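Local coordinates for protein sensor histidine kinase CusS (Escherichia coli, PDB 5KU5) that senses copper and silver ions in the periplasm and, as a histidine kinase, activates the response regulator CusR by phosphorylation, at residues A[4-9]-A[141-146]; A[23-28]-A[128-133]; A[37-42]-A[51-56]. All blocks are in the same frame, centred on the assembly; numbering follows the deposited sequence.

Interaction 1 of 3, residues A[4-9]-A[141-146]; sequences VHFAEQ and HYINDL. With AG (silver ion), chain H.
Phe6 turns its ring opposite its own carbonyl carbon (chi1 -68°), while Tyr142 swings CG opposite its backbone N (chi1 176°), and the two aromatic side chains meet between their helices at about a right angle. The touch is made by Phe6 CZ and Tyr142 CD2, 3.6 Å apart. CD2 lies at the edge of the Phe6 ring, close to its plane, and the ring planes are inclined at 78°. Ile143 slides past Phe6 in the opposite sense and lays CD1 4.0 Å from Phe6 CE2. Here the first and last helices of the periplasmic sensor domain, which has the PDC fold, face each other through their side chains at the dimer interface, where silver is bound between the two subunits. The preceding residue, His5, binds a silver ion through NE2 at 2.4 Å, and His139 ND1 of the second subunit binds the same ion; nearby, Gln9 NE2 is hydrogen-bonded to Gln9 OE1 of that subunit. Another silver ion lies about 3 Å from the nearest atom of the Phe6 side chain. With an alanine here the ring is gone, which would probably deprive Tyr142 and Ile143 of the apolar surface they pack against and open a gap between the two helices.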
loop_
_atom_site.group_PDB
_atom_site.type_symbol
_atom_site.label_atom_id
_atom_site.label_comp_id
_atom_site.label_asym_id
_atom_site.label_seq_id
_atom_site.Cartn_x
_atom_site.Cartn_y
_atom_site.Cartn_z
ATOM N N VAL A 4 -1.646 -18.134 -7.857
ATOM C CA VAL A 4 -1.274 -18.346 -6.450
ATOM C C VAL A 4 -0.362 -17.211 -5.976
ATOM O O VAL A 4 -0.484 -16.740 -4.845
ATOM C CB VAL A 4 -0.587 -19.724 -6.246
ATOM C CG1 VAL A 4 0.052 -19.847 -4.863
ATOM C CG2 VAL A 4 -1.593 -20.849 -6.462
ATOM N N HIS A 5 0.538 -16.777 -6.852
ATOM C CA HIS A 5 1.422 -15.658 -6.566
ATOM C C HIS A 5 0.659 -14.332 -6.385
ATOM O O HIS A 5 0.950 -13.569 -5.461
ATOM C CB HIS A 5 2.474 -15.525 -7.665
ATOM C CG HIS A 5 3.439 -14.418 -7.420
ATOM N ND1 HIS A 5 4.514 -14.546 -6.570
ATOM C CD2 HIS A 5 3.463 -13.146 -7.873
ATOM C CE1 HIS A 5 5.169 -13.403 -6.520
ATOM N NE2 HIS A 5 4.554 -12.541 -7.306
ATOM N N PHE A 6 -0.308 -14.069 -7.263
ATOM C CA PHE A 6 -1.195 -12.906 -7.115
ATOM C C PHE A 6 -1.968 -12.945 -5.793
ATOM O O PHE A 6 -2.138 -11.910 -5.148
ATOM C CB PHE A 6 -2.202 -12.809 -8.274
ATOM C CG PHE A 6 -1.602 -12.483 -9.630
ATOM C CD1 PHE A 6 -0.324 -11.921 -9.780
ATOM C CD2 PHE A 6 -2.367 -12.690 -10.778
ATOM C CE1 PHE A 6 0.175 -11.623 -11.044
ATOM C CE2 PHE A 6 -1.868 -12.388 -12.037
ATOM C CZ PHE A 6 -0.598 -11.853 -12.171
ATOM N N ALA A 7 -2.431 -14.132 -5.400
ATOM C CA ALA A 7 -3.129 -14.300 -4.120
ATOM C C ALA A 7 -2.226 -13.958 -2.945
ATOM O O ALA A 7 -2.648 -13.248 -2.030
ATOM C CB ALA A 7 -3.672 -15.718 -3.974
ATOM N N GLU A 8 -0.988 -14.451 -2.982
ATOM C CA GLU A 8 -0.015 -14.193 -1.910
ATOM C C GLU A 8 0.384 -12.715 -1.815
ATOM O O GLU A 8 0.539 -12.194 -0.706
ATOM C CB GLU A 8 1.229 -15.080 -2.068
ATOM C CG GLU A 8 0.987 -16.562 -1.786
ATOM C CD GLU A 8 0.666 -16.863 -0.326
ATOM O OE1 GLU A 8 1.275 -16.249 0.579
ATOM O OE2 GLU A 8 -0.201 -17.726 -0.076
ATOM N N GLN A 9 0.545 -12.052 -2.964
ATOM C CA GLN A 9 0.713 -10.587 -3.003
ATOM C C GLN A 9 -0.408 -9.885 -2.230
ATOM O O GLN A 9 -0.145 -9.047 -1.369
ATOM C CB GLN A 9 0.719 -10.051 -4.445
ATOM C CG GLN A 9 2.014 -10.231 -5.217
ATOM C CD GLN A 9 1.951 -9.567 -6.587
ATOM O OE1 GLN A 9 1.008 -9.792 -7.352
ATOM N NE2 GLN A 9 2.946 -8.740 -6.903
ATOM N N HIS A 141 -7.569 -8.346 -15.120
ATOM C CA HIS A 141 -7.255 -7.747 -16.425
ATOM C C HIS A 141 -6.075 -8.443 -17.101
ATOM O O HIS A 141 -6.105 -8.677 -18.307
ATOM C CB HIS A 141 -6.952 -6.247 -16.304
ATOM C CG HIS A 141 -8.141 -5.414 -15.934
ATOM N ND1 HIS A 141 -8.037 -4.270 -15.171
ATOM C CD2 HIS A 141 -9.459 -5.565 -16.209
ATOM C CE1 HIS A 141 -9.238 -3.748 -15.000
ATOM N NE2 HIS A 141 -10.119 -4.515 -15.617
ATOM N N TYR A 142 -5.046 -8.773 -16.320
ATOM C CA TYR A 142 -3.877 -9.491 -16.838
ATOM C C TYR A 142 -4.232 -10.896 -17.327
ATOM O O TYR A 142 -3.847 -11.275 -18.434
ATOM C CB TYR A 142 -2.765 -9.556 -15.784
ATOM C CG TYR A 142 -1.552 -10.372 -16.197
ATOM C CD1 TYR A 142 -0.605 -9.855 -17.084
ATOM C CD2 TYR A 142 -1.351 -11.662 -15.700
ATOM C CE1 TYR A 142 0.505 -10.599 -17.464
ATOM C CE2 TYR A 142 -0.245 -12.414 -16.075
ATOM C CZ TYR A 142 0.681 -11.878 -16.957
ATOM O OH TYR A 142 1.776 -12.621 -17.332
ATOM N N ILE A 143 -4.972 -11.650 -16.511
ATOM C CA ILE A 143 -5.335 -13.038 -16.841
ATOM C C ILE A 143 -6.266 -13.087 -18.052
ATOM O O ILE A 143 -6.028 -13.859 -18.983
ATOM C CB ILE A 143 -5.987 -13.774 -15.636
ATOM C CG1 ILE A 143 -4.997 -13.899 -14.462
ATOM C CG2 ILE A 143 -6.513 -15.153 -16.038
ATOM C CD1 ILE A 143 -3.719 -14.662 -14.764
ATOM N N ASN A 144 -7.306 -12.254 -18.037
ATOM C CA ASN A 144 -8.267 -12.176 -19.146
ATOM C C ASN A 144 -7.641 -11.719 -20.467
ATOM O O ASN A 144 -8.115 -12.102 -21.537
ATOM C CB ASN A 144 -9.440 -11.251 -18.793
ATOM C CG ASN A 144 -10.283 -11.776 -17.642
ATOM O OD1 ASN A 144 -10.002 -12.835 -17.070
ATOM N ND2 ASN A 144 -11.319 -11.023 -17.282
ATOM N N ASP A 145 -6.592 -10.899 -20.384
ATOM C CA ASP A 145 -5.843 -10.463 -21.565
ATOM C C ASP A 145 -5.059 -11.614 -22.199
ATOM O O ASP A 145 -5.056 -11.753 -23.423
ATOM C CB ASP A 145 -4.892 -9.313 -21.209
ATOM C CG ASP A 145 -4.135 -8.786 -22.414
ATOM O OD1 ASP A 145 -4.745 -8.065 -23.228
ATOM O OD2 ASP A 145 -2.932 -9.091 -22.548
ATOM N N LEU A 146 -4.402 -12.430 -21.374
ATOM C CA LEU A 146 -3.673 -13.607 -21.869
ATOM C C LEU A 146 -4.595 -14.645 -22.517
ATOM O O LEU A 146 -4.209 -15.274 -23.502
ATOM C CB LEU A 146 -2.849 -14.267 -20.755
ATOM C CG LEU A 146 -1.677 -13.484 -20.150
ATOM C CD1 LEU A 146 -0.878 -14.402 -19.239
ATOM C CD2 LEU A 146 -0.766 -12.867 -21.208
HETATM AG AG AG H . 5.386 -10.455 -8.044
#

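Interaction 2 of 3, residues A[23-28]-A[128-133]; sequences RVLNHP and YTLYIA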
loop_
_atom_site.group_PDB
_atom_site.type_symbol
_atom_site.label_atom_id
_atom_site.label_comp_id
_atom_site.label_asym_id
_atom_site.label_seq_id
_atom_site.Cartn_x
_atom_site.Cartn_y
_atom_site.Cartn_z
ATOM N N ARG A 23 -4.673 -2.037 15.335
ATOM C CA ARG A 23 -4.069 -1.085 16.281
ATOM C C ARG A 23 -4.932 0.160 16.459
ATOM O O ARG A 23 -5.167 0.602 17.584
ATOM C CB ARG A 23 -2.677 -0.651 15.811
ATOM C CG ARG A 23 -1.605 -1.721 15.903
ATOM C CD ARG A 23 -0.428 -1.390 14.994
ATOM N NE ARG A 23 0.802 -2.073 15.410
ATOM C CZ ARG A 23 1.911 -1.494 15.892
ATOM N NH1 ARG A 23 2.015 -0.170 16.043
ATOM N NH2 ARG A 23 2.950 -2.261 16.227
ATOM N N VAL A 24 -5.394 0.718 15.340
ATOM C CA VAL A 24 -6.261 1.904 15.344
ATOM C C VAL A 24 -7.497 1.662 16.216
ATOM O O VAL A 24 -7.821 2.482 17.069
ATOM C CB VAL A 24 -6.678 2.306 13.901
ATOM C CG1 VAL A 24 -7.839 3.302 13.888
ATOM C CG2 VAL A 24 -5.491 2.886 13.144
ATOM N N LEU A 25 -8.155 0.522 16.017
ATOM C CA LEU A 25 -9.450 0.252 16.656
ATOM C C LEU A 25 -9.403 -0.239 18.116
ATOM O O LEU A 25 -10.453 -0.332 18.752
ATOM C CB LEU A 25 -10.290 -0.686 15.778
ATOM C CG LEU A 25 -10.836 0.010 14.520
ATOM C CD1 LEU A 25 -11.282 -0.993 13.465
ATOM C CD2 LEU A 25 -11.979 0.958 14.865
ATOM N N ASN A 26 -8.217 -0.544 18.648
ATOM C CA ASN A 26 -8.067 -0.791 20.094
ATOM C C ASN A 26 -6.934 0.025 20.740
ATOM O O ASN A 26 -6.352 -0.394 21.743
ATOM C CB ASN A 26 -7.941 -2.304 20.389
ATOM C CG ASN A 26 -6.591 -2.895 19.990
ATOM O OD1 ASN A 26 -5.740 -2.225 19.401
ATOM N ND2 ASN A 26 -6.390 -4.167 20.327
ATOM N N HIS A 27 -6.653 1.203 20.182
ATOM C CA HIS A 27 -5.566 2.050 20.668
ATOM C C HIS A 27 -5.847 2.482 22.118
ATOM O O HIS A 27 -6.912 3.039 22.391
ATOM C CB HIS A 27 -5.394 3.278 19.771
ATOM C CG HIS A 27 -4.103 4.000 19.984
ATOM N ND1 HIS A 27 -3.918 4.902 21.008
ATOM C CD2 HIS A 27 -2.928 3.944 19.315
ATOM C CE1 HIS A 27 -2.688 5.378 20.957
ATOM N NE2 HIS A 27 -2.066 4.813 19.938
ATOM N N PRO A 28 -4.900 2.219 23.046
ATOM C CA PRO A 28 -5.167 2.335 24.494
ATOM C C PRO A 28 -5.473 3.746 25.018
ATOM O O PRO A 28 -6.270 3.893 25.945
ATOM C CB PRO A 28 -3.873 1.804 25.128
ATOM C CG PRO A 28 -2.824 2.069 24.111
ATOM C CD PRO A 28 -3.494 1.855 22.787
ATOM N N TYR A 128 -16.105 -5.524 17.781
ATOM C CA TYR A 128 -16.273 -5.369 16.331
ATOM C C TYR A 128 -15.837 -6.591 15.529
ATOM O O TYR A 128 -15.044 -7.406 15.996
ATOM C CB TYR A 128 -15.463 -4.182 15.809
ATOM C CG TYR A 128 -15.753 -2.836 16.436
ATOM C CD1 TYR A 128 -17.055 -2.331 16.502
ATOM C CD2 TYR A 128 -14.712 -2.033 16.913
ATOM C CE1 TYR A 128 -17.312 -1.082 17.058
ATOM C CE2 TYR A 128 -14.959 -0.785 17.467
ATOM C CZ TYR A 128 -16.256 -0.312 17.537
ATOM O OH TYR A 128 -16.486 0.929 18.087
ATOM N N THR A 129 -16.368 -6.692 14.313
ATOM C CA THR A 129 -15.815 -7.550 13.270
ATOM C C THR A 129 -15.464 -6.635 12.106
ATOM O O THR A 129 -16.341 -5.986 11.541
ATOM C CB THR A 129 -16.811 -8.630 12.813
ATOM O OG1 THR A 129 -17.189 -9.427 13.937
ATOM C CG2 THR A 129 -16.190 -9.547 11.755
ATOM N N LEU A 130 -14.177 -6.577 11.776
ATOM C CA LEU A 130 -13.671 -5.763 10.672
ATOM C C LEU A 130 -13.625 -6.597 9.396
ATOM O O LEU A 130 -13.050 -7.681 9.393
ATOM C CB LEU A 130 -12.265 -5.251 10.998
ATOM C CG LEU A 130 -11.526 -4.441 9.928
ATOM C CD1 LEU A 130 -12.295 -3.181 9.545
ATOM C CD2 LEU A 130 -10.135 -4.095 10.423
ATOM N N TYR A 131 -14.234 -6.082 8.327
ATOM C CA TYR A 131 -14.175 -6.682 6.992
ATOM C C TYR A 131 -13.299 -5.797 6.111
ATOM O O TYR A 131 -13.481 -4.581 6.094
ATOM C CB TYR A 131 -15.576 -6.781 6.386
ATOM C CG TYR A 131 -16.498 -7.731 7.115
ATOM C CD1 TYR A 131 -17.123 -7.352 8.302
ATOM C CD2 TYR A 131 -16.755 -9.011 6.617
ATOM C CE1 TYR A 131 -17.974 -8.217 8.974
ATOM C CE2 TYR A 131 -17.601 -9.885 7.285
ATOM C CZ TYR A 131 -18.207 -9.485 8.462
ATOM O OH TYR A 131 -19.052 -10.341 9.132
ATOM N N ILE A 132 -12.357 -6.411 5.392
ATOM C CA ILE A 132 -11.388 -5.698 4.550
ATOM C C ILE A 132 -11.449 -6.287 3.144
ATOM O O ILE A 132 -11.318 -7.495 2.993
ATOM C CB ILE A 132 -9.937 -5.866 5.068
ATOM C CG1 ILE A 132 -9.839 -5.528 6.564
ATOM C CG2 ILE A 132 -8.977 -4.990 4.262
ATOM C CD1 ILE A 132 -8.540 -5.964 7.213
ATOM N N ALA A 133 -11.624 -5.433 2.133
ATOM C CA ALA A 133 -11.666 -5.849 0.729
ATOM C C ALA A 133 -10.591 -5.116 -0.079
ATOM O O ALA A 133 -10.571 -3.889 -0.102
ATOM C CB ALA A 133 -13.044 -5.575 0.146
#
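Leu25 divides its two methyl groups between two residues of the strand. Its CG stands opposite the carbonyl carbon (chi1 -73°), and from there the fork reaches CD2 to Tyr128 CE2 at 4.3 Å, and CD1 to Leu130 CD2 at 4.5 Å. These are loose van der Waals contacts, with no polar component between the segments. Leu130 sends its CG the other way about, opposite the backbone N (chi1 177°), and it is the methyl CD2 that approaches Leu25. The Tyr128 ring is met obliquely by CD2 of Leu25. Being two apart in an extended strand, Tyr128 and Leu130 project on the same side of the sheet, which is how a single leucine can touch both; all three are buried. This is ordinary helix-on-sheet packing of the kind that builds the core of a PDC domain. Helix 2-25 and the strand run in roughly opposite directions: Leu130 also packs on Leu21, and further along Ile132 packs on Ile17 and Leu14. Val118 of strand 111-122 and Leu53 of strand 49-54 adjoin Leu25 and Tyr128, while Leu36 of helix 32-44 packs on the Tyr128 side chain.

Interaction 3 of 3, residues A[37-42]-A[51-56]; sequences MTLEDI and ISLADS
Just beyond Leu53, the strand residue on which Leu39 packs, one carboxylate oxygen is gripped twice: Asp55 OD1 accepts a hydrogen bond from Lys59 N and a weak one from Gln57 N, the latter closing an Asx turn as the chain leaves the strand. The contact itself is wholly apolar and rests on one methyl group. Leu39 CD2 lies 4.1 Å from Leu53 CD2 and 4.2 Å from Ile51 CD1, so a single branch of the leucine bridges two alternate residues of the strand. The approaches differ. Toward Ile51 the leucine comes tip to tip, end methyl against end methyl, whereas the Leu39 and Leu53 side chains cross obliquely. Both leucines hold CG opposite the backbone N, Leu39 with chi1 176°. Ile51 is less relaxed: CG1 sits between the backbone N and the carbonyl carbon (chi1 76°), and its chi2 of 99° falls away from a staggered value, a twist that nevertheless presents CD1 to the helix. Ser52, between the two, turns its CB away from the helix, and its OG is hydrogen-bonded to Asp69 OD1. Such alternation is what allows a strand to give one face to a helix and the other to different neighbours. A bound silver ion lies about 11 Å from the Ile51 side chain, so this is core packing away from the metal. Strand 49-54 runs between strands 125-135 and 60-63, bonded through its backbone to both, while Leu21 of helix 2-25 adjoins Leu39 and Leu25 of that helix adjoins Leu53.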
loop_
_atom_site.group_PDB
_atom_site.type_symbol
_atom_site.label_atom_id
_atom_site.label_comp_id
_atom_site.label_asym_id
_atom_site.label_seq_id
_atom_site.Cartn_x
_atom_site.Cartn_y
_atom_site.Cartn_z
ATOM N N MET A 37 -12.983 7.873 14.471
ATOM C CA MET A 37 -12.580 9.061 13.716
ATOM C C MET A 37 -11.238 8.824 13.020
ATOM O O MET A 37 -11.072 9.166 11.847
ATOM C CB MET A 37 -12.490 10.275 14.646
ATOM C CG MET A 37 -12.368 11.612 13.936
ATOM S SD MET A 37 -12.528 13.012 15.063
ATOM C CE MET A 37 -14.220 12.812 15.624
ATOM N N THR A 38 -10.294 8.229 13.752
ATOM C CA THR A 38 -8.993 7.840 13.201
ATOM C C THR A 38 -9.141 6.833 12.054
ATOM O O THR A 38 -8.495 6.979 11.019
ATOM C CB THR A 38 -8.077 7.239 14.291
ATOM O OG1 THR A 38 -8.022 8.124 15.419
ATOM C CG2 THR A 38 -6.666 7.004 13.758
ATOM N N LEU A 39 -9.990 5.823 12.251
ATOM C CA LEU A 39 -10.299 4.828 11.214
ATOM C C LEU A 39 -10.787 5.491 9.926
ATOM O O LEU A 39 -10.270 5.217 8.843
ATOM C CB LEU A 39 -11.367 3.847 11.712
ATOM C CG LEU A 39 -11.889 2.797 10.718
ATOM C CD1 LEU A 39 -10.806 1.764 10.442
ATOM C CD2 LEU A 39 -13.164 2.127 11.214
ATOM N N GLU A 40 -11.787 6.356 10.068
ATOM C CA GLU A 40 -12.404 7.051 8.937
ATOM C C GLU A 40 -11.405 7.939 8.188
ATOM O O GLU A 40 -11.408 7.968 6.956
ATOM C CB GLU A 40 -13.602 7.873 9.425
ATOM C CG GLU A 40 -14.430 8.517 8.322
ATOM C CD GLU A 40 -15.730 9.121 8.824
ATOM O OE1 GLU A 40 -16.132 10.166 8.275
ATOM O OE2 GLU A 40 -16.355 8.562 9.755
ATOM N N ASP A 41 -10.554 8.647 8.933
ATOM C CA ASP A 41 -9.499 9.484 8.348
ATOM C C ASP A 41 -8.520 8.668 7.496
ATOM O O ASP A 41 -8.160 9.087 6.396
ATOM C CB ASP A 41 -8.730 10.230 9.446
ATOM C CG ASP A 41 -7.711 11.216 8.885
ATOM O OD1 ASP A 41 -8.122 12.194 8.230
ATOM O OD2 ASP A 41 -6.499 11.015 9.101
ATOM N N ILE A 42 -8.101 7.514 8.012
ATOM C CA ILE A 42 -7.201 6.608 7.287
ATOM C C ILE A 42 -7.898 5.974 6.079
ATOM O O ILE A 42 -7.384 6.028 4.960
ATOM C CB ILE A 42 -6.640 5.499 8.218
ATOM C CG1 ILE A 42 -5.697 6.119 9.260
ATOM C CG2 ILE A 42 -5.908 4.415 7.421
ATOM C CD1 ILE A 42 -5.368 5.214 10.429
ATOM N N ILE A 51 -13.523 -1.119 3.358
ATOM C CA ILE A 51 -13.699 -1.800 4.635
ATOM C C ILE A 51 -15.121 -1.617 5.157
ATOM O O ILE A 51 -15.821 -0.675 4.776
ATOM C CB ILE A 51 -12.644 -1.368 5.695
ATOM C CG1 ILE A 51 -12.948 0.015 6.292
ATOM C CG2 ILE A 51 -11.235 -1.402 5.112
ATOM C CD1 ILE A 51 -13.632 -0.028 7.644
ATOM N N SER A 52 -15.531 -2.538 6.025
ATOM C CA SER A 52 -16.790 -2.436 6.747
ATOM C C SER A 52 -16.595 -2.944 8.169
ATOM O O SER A 52 -16.006 -4.008 8.375
ATOM C CB SER A 52 -17.878 -3.249 6.055
ATOM O OG SER A 52 -19.117 -3.102 6.734
ATOM N N LEU A 53 -17.090 -2.177 9.136
ATOM C CA LEU A 53 -16.983 -2.514 10.544
ATOM C C LEU A 53 -18.376 -2.840 11.073
ATOM O O LEU A 53 -19.276 -1.995 11.027
ATOM C CB LEU A 53 -16.366 -1.346 11.316
ATOM C CG LEU A 53 -15.872 -1.641 12.736
ATOM C CD1 LEU A 53 -14.666 -2.570 12.714
ATOM C CD2 LEU A 53 -15.537 -0.344 13.456
ATOM N N ALA A 54 -18.547 -4.074 11.547
ATOM C CA ALA A 54 -19.807 -4.540 12.119
ATOM C C ALA A 54 -19.715 -4.537 13.639
ATOM O O ALA A 54 -18.638 -4.767 14.196
ATOM C CB ALA A 54 -20.128 -5.938 11.614
ATOM N N ASP A 55 -20.845 -4.282 14.300
ATOM C CA ASP A 55 -20.913 -4.284 15.767
ATOM C C ASP A 55 -21.168 -5.695 16.313
ATOM O O ASP A 55 -21.235 -6.657 15.547
ATOM C CB ASP A 55 -21.953 -3.257 16.272
ATOM C CG ASP A 55 -23.408 -3.646 15.981
ATOM O OD1 ASP A 55 -23.680 -4.712 15.389
ATOM O OD2 ASP A 55 -24.294 -2.850 16.354
ATOM N N SER A 56 -21.303 -5.802 17.635
ATOM C CA SER A 56 -21.608 -7.068 18.325
ATOM C C SER A 56 -22.799 -7.855 17.749
ATOM O O SER A 56 -22.757 -9.086 17.697
ATOM C CB SER A 56 -21.846 -6.792 19.816
ATOM O OG SER A 56 -22.323 -7.941 20.496
#

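Interactions 1 and 2 illustrate a simple principle, one long helix joining an interface to a core: helix 2-25 gives its beginning to the first and its end to the second, with centres about 28 Å apart on opposite sides of the chain's centre. Interaction 3 adds helix 32-44 to the same core. Its centre is about 7 Å from that of interaction 2, and their strands, 49-54 and 125-135, are sheet neighbours; Tyr131 N to Ser52 O, at 2.7 Å, is a probable hydrogen bond. Along the chain 37-42 and 51-56 fall between the partners of interaction 2, which fall between those of interaction 1. Helix 2-25, and strand 125-135 leading into helix 137-146, thus span from silver-binding interface to core, routes by which metal binding could be felt there.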